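Local atomic coordinates of alpha-L-arabinofuranosidase B (Aspergillus kawachii, PDB entry 6SXT), a protein that hydrolyses terminal non-reducing alpha-L-arabinofuranosyl residues from arabinoxylan, arabinan and arabinogalactan, using a catalytic domain joined to an arabinose-binding domain. Residues Y343-T357 with R443-A455. Residues are numbered along the deposited sequence; the frame is centred on the assembly and turned at random.
With SO4 (sulfate ion), chain R.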
ATOM      1  N   TYR A 343     -22.562  18.498  18.435  1.00 26.57           N
ATOM      2  CA  TYR A 343     -23.011  17.121  18.132  1.00 25.99           C
ATOM      3  C   TYR A 343     -22.590  16.182  19.249  1.00 22.95           C
ATOM      4  O   TYR A 343     -22.674  14.927  19.098  1.00 24.35           O
ATOM      5  CB  TYR A 343     -22.488  16.703  16.753  1.00 25.82           C
ATOM      6  CG  TYR A 343     -22.836  17.630  15.631  1.00 25.87           C
ATOM      7  CD1 TYR A 343     -22.034  18.721  15.327  1.00 29.11           C
ATOM      8  CD2 TYR A 343     -23.989  17.460  14.894  1.00 27.44           C
ATOM      9  CE1 TYR A 343     -22.363  19.587  14.297  1.00 31.67           C
ATOM     10  CE2 TYR A 343     -24.330  18.303  13.849  1.00 30.32           C
ATOM     11  CZ  TYR A 343     -23.530  19.399  13.583  1.00 32.76           C
ATOM     12  OH  TYR A 343     -23.837  20.228  12.550  1.00 32.52           O
ATOM     13  N   THR A 344     -22.182  16.700  20.400  1.00 23.22           N
ATOM     14  CA  THR A 344     -21.494  15.916  21.437  1.00 23.58           C
ATOM     15  C   THR A 344     -22.448  15.005  22.232  1.00 24.55           C
ATOM     16  O   THR A 344     -21.928  14.258  23.053  1.00 26.14           O
ATOM     17  CB  THR A 344     -20.662  16.798  22.384  1.00 29.38           C
ATOM     18  OG1 THR A 344     -21.525  17.719  23.046  1.00 28.84           O
ATOM     19  CG2 THR A 344     -19.604  17.620  21.673  1.00 26.93           C
ATOM     20  N   THR A 345     -23.776  15.079  22.021  1.00 24.88           N
ATOM     21  CA  THR A 345     -24.715  14.131  22.679  1.00 26.35           C
ATOM     22  C   THR A 345     -25.060  13.003  21.703  1.00 25.93           C
ATOM     23  O   THR A 345     -25.842  12.114  22.064  1.00 23.93           O
ATOM     24  CB  THR A 345     -26.003  14.832  23.172  1.00 25.71           C
ATOM     25  OG1 THR A 345     -26.708  15.309  22.037  1.00 26.46           O
ATOM     26  CG2 THR A 345     -25.676  15.987  24.085  1.00 32.17           C
ATOM     27  N   ARG A 346     -24.431  12.965  20.527  1.00 23.39           N
ATOM     28  CA  ARG A 346     -24.708  11.920  19.512  1.00 22.02           C
ATOM     29  C   ARG A 346     -23.694  10.795  19.626  1.00 23.15           C
ATOM     30  O   ARG A 346     -22.516  11.008  20.029  1.00 22.75           O
ATOM     31  CB  ARG A 346     -24.726  12.446  18.086  1.00 22.45           C
ATOM     32  CG  ARG A 346     -25.610  13.671  17.895  1.00 24.49           C
ATOM     33  CD  ARG A 346     -25.703  14.151  16.491  1.00 24.80           C
ATOM     34  NE  ARG A 346     -26.547  13.346  15.636  1.00 24.89           N
ATOM     35  CZ  ARG A 346     -27.858  13.567  15.463  1.00 28.02           C
ATOM     36  NH1 ARG A 346     -28.565  12.793  14.679  1.00 26.33           N
ATOM     37  NH2 ARG A 346     -28.433  14.579  16.077  1.00 27.84           N
ATOM     38  N   TYR A 347     -24.120   9.615  19.250  1.00 20.39           N
ATOM     39  CA  TYR A 347     -23.344   8.360  19.264  1.00 21.83           C
ATOM     40  C   TYR A 347     -23.467   7.674  17.911  1.00 21.50           C
ATOM     41  O   TYR A 347     -24.460   7.862  17.179  1.00 22.20           O
ATOM     42  CB  TYR A 347     -23.838   7.401  20.343  1.00 23.03           C
ATOM     43  CG  TYR A 347     -23.513   7.848  21.733  1.00 21.39           C
ATOM     44  CD1 TYR A 347     -24.304   8.819  22.341  1.00 23.97           C
ATOM     45  CD2 TYR A 347     -22.480   7.297  22.467  1.00 23.50           C
ATOM     46  CE1 TYR A 347     -24.049   9.266  23.612  1.00 23.21           C
ATOM     47  CE2 TYR A 347     -22.201   7.736  23.752  1.00 25.14           C
ATOM     48  CZ  TYR A 347     -23.042   8.678  24.348  1.00 24.16           C
ATOM     49  OH  TYR A 347     -22.750   9.132  25.611  1.00 26.52           O
ATOM     50  N   ILE A 348     -22.444   6.869  17.554  1.00 20.04           N
ATOM     51  CA  ILE A 348     -22.496   6.064  16.327  1.00 19.52           C
ATOM     52  C   ILE A 348     -23.554   4.978  16.545  1.00 19.36           C
ATOM     53  O   ILE A 348     -23.437   4.158  17.479  1.00 20.47           O
ATOM     54  CB  ILE A 348     -21.125   5.430  15.974  1.00 19.76           C
ATOM     55  CG1 ILE A 348     -20.077   6.542  15.827  1.00 21.14           C
ATOM     56  CG2 ILE A 348     -21.276   4.569  14.730  1.00 20.48           C
ATOM     57  CD1 ILE A 348     -18.724   6.056  15.332  1.00 21.27           C
ATOM     58  N   ALA A 349     -24.513   4.997  15.659  1.00 19.86           N
ATOM     59  CA  ALA A 349     -25.621   4.031  15.730  1.00 21.54           C
ATOM     60  C   ALA A 349     -25.914   3.537  14.328  1.00 22.27           C
ATOM     61  O   ALA A 349     -25.108   3.737  13.369  1.00 20.23           O
ATOM     62  CB  ALA A 349     -26.821   4.709  16.366  1.00 21.69           C
ATOM     63  N   HIS A 350     -27.051   2.875  14.113  1.00 20.50           N
ATOM     64  CA  HIS A 350     -27.404   2.503  12.751  1.00 19.12           C
ATOM     65  C   HIS A 350     -28.940   2.416  12.675  1.00 20.78           C
ATOM     66  O   HIS A 350     -29.570   2.176  13.733  1.00 22.28           O
ATOM     67  CB  HIS A 350     -26.719   1.209  12.305  1.00 21.69           C
ATOM     68  CG  HIS A 350     -27.247   0.004  13.004  1.00 19.70           C
ATOM     69  ND1 HIS A 350     -28.224  -0.785  12.398  1.00 21.22           N
ATOM     70  CD2 HIS A 350     -26.950  -0.548  14.200  1.00 20.08           C
ATOM     71  CE1 HIS A 350     -28.501  -1.776  13.235  1.00 21.44           C
ATOM     72  NE2 HIS A 350     -27.757  -1.653  14.355  1.00 20.92           N
ATOM     73  N   THR A 351     -29.417   2.616  11.477  1.00 20.11           N
ATOM     74  CA  THR A 351     -30.848   2.379  11.094  1.00 20.93           C
ATOM     75  C   THR A 351     -30.800   1.368   9.964  1.00 21.12           C
ATOM     76  O   THR A 351     -30.404   1.740   8.834  1.00 21.06           O
ATOM     77  CB  THR A 351     -31.547   3.660  10.675  1.00 21.36           C
ATOM     78  OG1 THR A 351     -31.329   4.619  11.708  1.00 21.95           O
ATOM     79  CG2 THR A 351     -33.033   3.400  10.482  1.00 24.56           C
ATOM     80  N   ASP A 352     -31.056   0.110  10.273  1.00 21.38           N
ATOM     81  CA  ASP A 352     -30.816  -1.021   9.354  1.00 19.79           C
ATOM     82  C   ASP A 352     -29.358  -0.919   8.842  1.00 22.47           C
ATOM     83  O   ASP A 352     -28.480  -0.874   9.702  1.00 20.51           O
ATOM     84  CB  ASP A 352     -31.898  -1.045   8.278  1.00 21.60           C
ATOM     85  CG  ASP A 352     -33.236  -1.392   8.955  1.00 23.50           C
ATOM     86  OD1 ASP A 352     -33.211  -2.197   9.894  1.00 25.36           O
ATOM     87  OD2 ASP A 352     -34.218  -0.813   8.523  1.00 26.32           O
ATOM     88  N   THR A 353     -29.126  -0.897   7.543  1.00 21.61           N
ATOM     89  CA  THR A 353     -27.705  -0.941   7.054  1.00 20.51           C
ATOM     90  C   THR A 353     -27.049   0.426   7.146  1.00 22.69           C
ATOM     91  O   THR A 353     -25.773   0.430   6.980  1.00 21.45           O
ATOM     92  CB  THR A 353     -27.590  -1.426   5.617  1.00 21.33           C
ATOM     93  OG1 THR A 353     -28.224  -0.516   4.739  1.00 21.82           O
ATOM     94  CG2 THR A 353     -28.177  -2.811   5.454  1.00 25.70           C
ATOM     95  N   THR A 354     -27.763   1.525   7.356  1.00 20.52           N
ATOM     96  CA  THR A 354     -27.175   2.877   7.374  1.00 21.80           C
ATOM     97  C   THR A 354     -26.514   3.106   8.734  1.00 22.61           C
ATOM     98  O   THR A 354     -27.195   3.234   9.771  1.00 21.49           O
ATOM     99  CB  THR A 354     -28.197   3.977   7.096  1.00 22.91           C
ATOM    100  OG1 THR A 354     -28.792   3.719   5.833  1.00 23.89           O
ATOM    101  CG2 THR A 354     -27.551   5.337   7.051  1.00 25.67           C
ATOM    102  N   VAL A 355     -25.186   3.283   8.765  1.00 20.13           N
ATOM    103  CA  VAL A 355     -24.510   3.727   9.997  1.00 17.74           C
ATOM    104  C   VAL A 355     -24.596   5.248  10.089  1.00 18.45           C
ATOM    105  O   VAL A 355     -24.325   5.984   9.096  1.00 19.55           O
ATOM    106  CB  VAL A 355     -23.046   3.212   9.994  1.00 19.76           C
ATOM    107  CG1 VAL A 355     -22.358   3.630  11.259  1.00 18.29           C
ATOM    108  CG2 VAL A 355     -23.000   1.716   9.780  1.00 20.09           C
ATOM    109  N   ASN A 356     -25.013   5.746  11.242  1.00 20.31           N
ATOM    110  CA  ASN A 356     -25.348   7.170  11.430  1.00 19.77           C
ATOM    111  C   ASN A 356     -24.956   7.618  12.818  1.00 19.96           C
ATOM    112  O   ASN A 356     -24.427   6.833  13.614  1.00 20.52           O
ATOM    113  CB  ASN A 356     -26.823   7.451  11.057  1.00 21.34           C
ATOM    114  CG  ASN A 356     -27.839   6.545  11.744  1.00 21.05           C
ATOM    115  OD1 ASN A 356     -28.893   6.288  11.107  1.00 26.38           O
ATOM    116  ND2 ASN A 356     -27.572   6.147  12.962  1.00 17.80           N
ATOM    117  N   THR A 357     -25.225   8.896  13.133  1.00 20.39           N
ATOM    118  CA  THR A 357     -25.141   9.340  14.515  1.00 19.65           C
ATOM    119  C   THR A 357     -26.559   9.758  14.943  1.00 20.93           C
ATOM    120  O   THR A 357     -27.279  10.307  14.107  1.00 22.31           O
ATOM    121  CB  THR A 357     -24.114  10.443  14.752  1.00 20.15           C
ATOM    122  OG1 THR A 357     -24.619  11.639  14.168  1.00 21.16           O
ATOM    123  CG2 THR A 357     -22.753  10.087  14.157  1.00 19.90           C
ATOM    124  N   ARG A 443      -8.315   6.990   4.900  1.00 16.83           N
ATOM    125  CA  ARG A 443      -9.720   7.220   5.326  1.00 16.78           C
ATOM    126  C   ARG A 443      -9.982   6.729   6.727  1.00 17.04           C
ATOM    127  O   ARG A 443      -9.390   5.754   7.183  1.00 17.23           O
ATOM    128  CB  ARG A 443     -10.630   6.549   4.313  1.00 16.21           C
ATOM    129  CG  ARG A 443     -10.585   7.204   2.936  1.00 17.78           C
ATOM    130  CD  ARG A 443     -11.400   6.471   1.884  1.00 18.85           C
ATOM    131  NE  ARG A 443     -11.343   7.226   0.643  1.00 19.64           N
ATOM    132  CZ  ARG A 443     -12.073   8.308   0.354  1.00 22.25           C
ATOM    133  NH1 ARG A 443     -13.007   8.724   1.173  1.00 20.02           N
ATOM    134  NH2 ARG A 443     -11.827   8.998  -0.751  1.00 23.63           N
ATOM    135  N   TYR A 444     -10.918   7.428   7.369  1.00 16.43           N
ATOM    136  CA  TYR A 444     -11.267   7.277   8.771  1.00 16.20           C
ATOM    137  C   TYR A 444     -12.777   7.275   8.942  1.00 16.92           C
ATOM    138  O   TYR A 444     -13.457   7.918   8.154  1.00 18.00           O
ATOM    139  CB  TYR A 444     -10.748   8.465   9.583  1.00 17.10           C
ATOM    140  CG  TYR A 444      -9.242   8.534   9.726  1.00 17.17           C
ATOM    141  CD1 TYR A 444      -8.463   9.054   8.736  1.00 17.34           C
ATOM    142  CD2 TYR A 444      -8.635   8.078  10.881  1.00 17.37           C
ATOM    143  CE1 TYR A 444      -7.081   9.021   8.842  1.00 18.47           C
ATOM    144  CE2 TYR A 444      -7.264   8.106  11.032  1.00 18.33           C
ATOM    145  CZ  TYR A 444      -6.499   8.606  10.010  1.00 18.17           C
ATOM    146  OH  TYR A 444      -5.112   8.641  10.159  1.00 19.35           O
ATOM    147  N   PHE A 445     -13.253   6.572   9.963  1.00 18.89           N
ATOM    148  CA  PHE A 445     -14.653   6.834  10.431  1.00 18.07           C
ATOM    149  C   PHE A 445     -14.843   8.349  10.498  1.00 18.25           C
ATOM    150  O   PHE A 445     -14.054   9.024  11.196  1.00 18.53           O
ATOM    151  CB  PHE A 445     -14.960   6.294  11.820  1.00 19.76           C
ATOM    152  CG  PHE A 445     -15.397   4.854  11.951  1.00 19.40           C
ATOM    153  CD1 PHE A 445     -14.833   3.808  11.245  1.00 17.82           C
ATOM    154  CD2 PHE A 445     -16.428   4.552  12.834  1.00 19.26           C
ATOM    155  CE1 PHE A 445     -15.223   2.497  11.454  1.00 17.75           C
ATOM    156  CE2 PHE A 445     -16.832   3.252  13.036  1.00 19.78           C
ATOM    157  CZ  PHE A 445     -16.255   2.233  12.330  1.00 19.80           C
ATOM    158  N   ARG A 446     -15.857   8.886   9.835  1.00 17.14           N
ATOM    159  CA  ARG A 446     -16.090  10.343   9.810  1.00 17.99           C
ATOM    160  C   ARG A 446     -17.598  10.580   9.697  1.00 18.40           C
ATOM    161  O   ARG A 446     -18.199  10.053   8.742  1.00 19.43           O
ATOM    162  CB  ARG A 446     -15.346  11.002   8.635  1.00 19.11           C
ATOM    163  CG  ARG A 446     -15.381  12.537   8.647  1.00 18.57           C
ATOM    164  CD  ARG A 446     -16.489  13.147   7.759  1.00 19.67           C
ATOM    165  NE  ARG A 446     -16.503  14.563   8.082  1.00 20.03           N
ATOM    166  CZ  ARG A 446     -15.698  15.469   7.521  1.00 22.14           C
ATOM    167  NH1 ARG A 446     -15.026  15.181   6.426  1.00 21.55           N
ATOM    168  NH2 ARG A 446     -15.651  16.686   8.044  1.00 23.83           N
ATOM    169  N   HIS A 447     -18.156  11.358  10.628  1.00 19.52           N
ATOM    170  CA  HIS A 447     -19.591  11.746  10.528  1.00 20.02           C
ATOM    171  C   HIS A 447     -19.704  13.014   9.664  1.00 20.65           C
ATOM    172  O   HIS A 447     -18.889  13.963   9.766  1.00 21.21           O
ATOM    173  CB  HIS A 447     -20.303  11.809  11.879  1.00 20.88           C
ATOM    174  CG  HIS A 447     -19.823  12.885  12.764  1.00 20.25           C
ATOM    175  ND1 HIS A 447     -20.362  14.153  12.662  1.00 21.70           N
ATOM    176  CD2 HIS A 447     -18.824  12.948  13.681  1.00 22.42           C
ATOM    177  CE1 HIS A 447     -19.756  14.928  13.530  1.00 22.42           C
ATOM    178  NE2 HIS A 447     -18.793  14.232  14.142  1.00 22.13           N
ATOM    179  N   TYR A 448     -20.690  12.998   8.783  1.00 21.21           N
ATOM    180  CA  TYR A 448     -20.978  14.099   7.848  1.00 21.43           C
ATOM    181  C   TYR A 448     -22.503  14.106   7.623  1.00 21.13           C
ATOM    182  O   TYR A 448     -23.053  13.131   7.105  1.00 22.88           O
ATOM    183  CB  TYR A 448     -20.196  13.940   6.542  1.00 21.60           C
ATOM    184  CG  TYR A 448     -20.338  15.107   5.602  1.00 21.07           C
ATOM    185  CD1 TYR A 448     -19.503  16.199   5.699  1.00 24.00           C
ATOM    186  CD2 TYR A 448     -21.315  15.092   4.629  1.00 24.65           C
ATOM    187  CE1 TYR A 448     -19.627  17.265   4.816  1.00 25.53           C
ATOM    188  CE2 TYR A 448     -21.452  16.150   3.745  1.00 28.20           C
ATOM    189  CZ  TYR A 448     -20.606  17.236   3.853  1.00 28.68           C
ATOM    190  OH  TYR A 448     -20.734  18.284   2.988  1.00 33.16           O
ATOM    191  N   GLU A 449     -23.113  15.218   8.032  1.00 23.41           N
ATOM    192  CA  GLU A 449     -24.604  15.369   8.077  1.00 24.22           C
ATOM    193  C   GLU A 449     -25.180  14.177   8.859  1.00 23.49           C
ATOM    194  O   GLU A 449     -26.189  13.599   8.427  1.00 24.26           O
ATOM    195  CB  GLU A 449     -25.144  15.538   6.662  1.00 28.94           C
ATOM    196  CG  GLU A 449     -24.668  16.846   6.038  1.00 32.61           C
ATOM    197  CD  GLU A 449     -25.260  17.214   4.691  1.00 40.25           C
ATOM    198  OE1 GLU A 449     -25.909  16.389   4.076  1.00 45.72           O
ATOM    199  OE2 GLU A 449     -25.065  18.346   4.275  1.00 53.83           O
ATOM    200  N   ASN A 450     -24.529  13.791   9.955  1.00 22.29           N
ATOM    201  CA  ASN A 450     -24.990  12.726  10.857  1.00 22.36           C
ATOM    202  C   ASN A 450     -25.037  11.352  10.206  1.00 21.75           C
ATOM    203  O   ASN A 450     -25.713  10.473  10.742  1.00 21.87           O
ATOM    204  CB  ASN A 450     -26.356  13.128  11.451  1.00 23.49           C
ATOM    205  CG  ASN A 450     -26.266  14.439  12.196  1.00 26.92           C
ATOM    206  OD1 ASN A 450     -25.238  14.775  12.769  1.00 26.27           O
ATOM    207  ND2 ASN A 450     -27.385  15.155  12.297  1.00 27.65           N
ATOM    208  N   VAL A 451     -24.247  11.110   9.165  1.00 21.05           N
ATOM    209  CA  VAL A 451     -24.091   9.795   8.515  1.00 19.82           C
ATOM    210  C   VAL A 451     -22.589   9.442   8.565  1.00 21.07           C
ATOM    211  O   VAL A 451     -21.763  10.374   8.525  1.00 21.00           O
ATOM    212  CB  VAL A 451     -24.607   9.820   7.083  1.00 21.08           C
ATOM    213  CG1 VAL A 451     -24.414   8.504   6.369  1.00 22.15           C
ATOM    214  CG2 VAL A 451     -26.084  10.247   7.094  1.00 23.60           C
ATOM    215  N   LEU A 452     -22.302   8.166   8.718  1.00 19.66           N
ATOM    216  CA  LEU A 452     -20.879   7.704   8.833  1.00 18.90           C
ATOM    217  C   LEU A 452     -20.336   7.325   7.470  1.00 20.59           C
ATOM    218  O   LEU A 452     -20.911   6.562   6.739  1.00 19.39           O
ATOM    219  CB  LEU A 452     -20.701   6.538   9.814  1.00 18.31           C
ATOM    220  CG  LEU A 452     -20.357   6.888  11.253  1.00 21.26           C
ATOM    221  CD1 LEU A 452     -18.977   7.566  11.405  1.00 19.92           C
ATOM    222  CD2 LEU A 452     -21.393   7.815  11.894  1.00 22.08           C
ATOM    223  N   TYR A 453     -19.098   7.792   7.229  1.00 19.43           N
ATOM    224  CA  TYR A 453     -18.331   7.500   6.011  1.00 18.03           C
ATOM    225  C   TYR A 453     -16.906   7.084   6.410  1.00 17.46           C
ATOM    226  O   TYR A 453     -16.523   7.300   7.541  1.00 18.28           O
ATOM    227  CB  TYR A 453     -18.273   8.722   5.094  1.00 19.72           C
ATOM    228  CG  TYR A 453     -19.633   9.215   4.645  1.00 19.69           C
ATOM    229  CD1 TYR A 453     -20.227   8.667   3.540  1.00 21.12           C
ATOM    230  CD2 TYR A 453     -20.309  10.184   5.376  1.00 21.86           C
ATOM    231  CE1 TYR A 453     -21.494   9.070   3.142  1.00 23.57           C
ATOM    232  CE2 TYR A 453     -21.604  10.568   5.000  1.00 20.43           C
ATOM    233  CZ  TYR A 453     -22.178  10.025   3.873  1.00 26.18           C
ATOM    234  OH  TYR A 453     -23.437  10.440   3.473  1.00 24.96           O
ATOM    235  N   ALA A 454     -16.226   6.476   5.451  1.00 18.68           N
ATOM    236  CA  ALA A 454     -14.752   6.338   5.508  1.00 18.56           C
ATOM    237  C   ALA A 454     -14.210   7.504   4.675  1.00 16.69           C
ATOM    238  O   ALA A 454     -14.209   7.427   3.454  1.00 18.20           O
ATOM    239  CB  ALA A 454     -14.353   4.982   4.991  1.00 18.62           C
ATOM    240  N   ALA A 455     -13.922   8.598   5.349  1.00 17.97           N
ATOM    241  CA  ALA A 455     -13.592   9.888   4.697  1.00 18.74           C
ATOM    242  C   ALA A 455     -12.086  10.153   4.804  1.00 16.27           C
ATOM    243  O   ALA A 455     -11.472   9.847   5.847  1.00 17.38           O
ATOM    244  CB  ALA A 455     -14.321  11.026   5.355  1.00 19.13           C
TER
HETATM  245  S   SO4 R 518     -31.828  14.549  14.709  1.00 73.68           S
HETATM  246  O1  SO4 R 518     -33.249  14.761  14.580  1.00 82.11           O
HETATM  247  O2  SO4 R 518     -31.482  14.489  16.114  1.00 58.73           O
HETATM  248  O3  SO4 R 518     -31.473  13.296  14.030  1.00 57.39           O
HETATM  249  O4  SO4 R 518     -31.132  15.660  14.097  1.00 78.78           O
HETATM  250  O   HOH W   1     -23.066  13.873  14.053  1.00 23.17           O
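Asn356 and Val451 form a single beta bridge between two hairpins, their CA atoms 4.1 Å apart, where strand 354-357 runs past strand 451-455 with 114° between their N-to-C directions. Two nearly straight backbone hydrogen bonds flank the bridge: Leu452 N donates to Val355 O (3.0 Å), and Thr357 N to Asn450 O (2.9 Å). The second acceptor belongs to the type I' turn, Tyr448 to Val451, that closes the hairpin of strands 444-448 and 451-455.

From the same turn, the amide of Asn450 stacks on one face of the Arg346 guanidinium, the planes only 8° apart and ND2 above the centre. A bend at chi3 (76°) turns Arg346 back along its own hairpin, where it grips Thr357 side-on, NE on OG1 and NH1 on the carbonyl O. A sulfate, probably from the crystallisation liquor, takes further hydrogen bonds from NH1 and NH2, so bonds to Thr357 and to the sulfate fix the orientation of the guanidinium under the amide. One water joins Asn450 OD1 to Thr357 OG1, 2.7 Å from each.

Both hairpins belong to the beta-trefoil arabinose-binding domain, and His447, Glu449 and Leu452 of the second are substrate-binding residues. His447 NE2 is hydrogen-bonded to Thr340, while its CB lies against Thr357 CG2. Leu452 points across to the first hairpin: CD2 packs tightly on Thr357 CG2 (3.5 Å), and CB meets Val355 CG1. Alongside, Ile348 CD1 abuts the edge of the Phe445 ring, 3.7 Å from CD2, and Leu405 of strand 404-409 touches both Phe445 and Leu452.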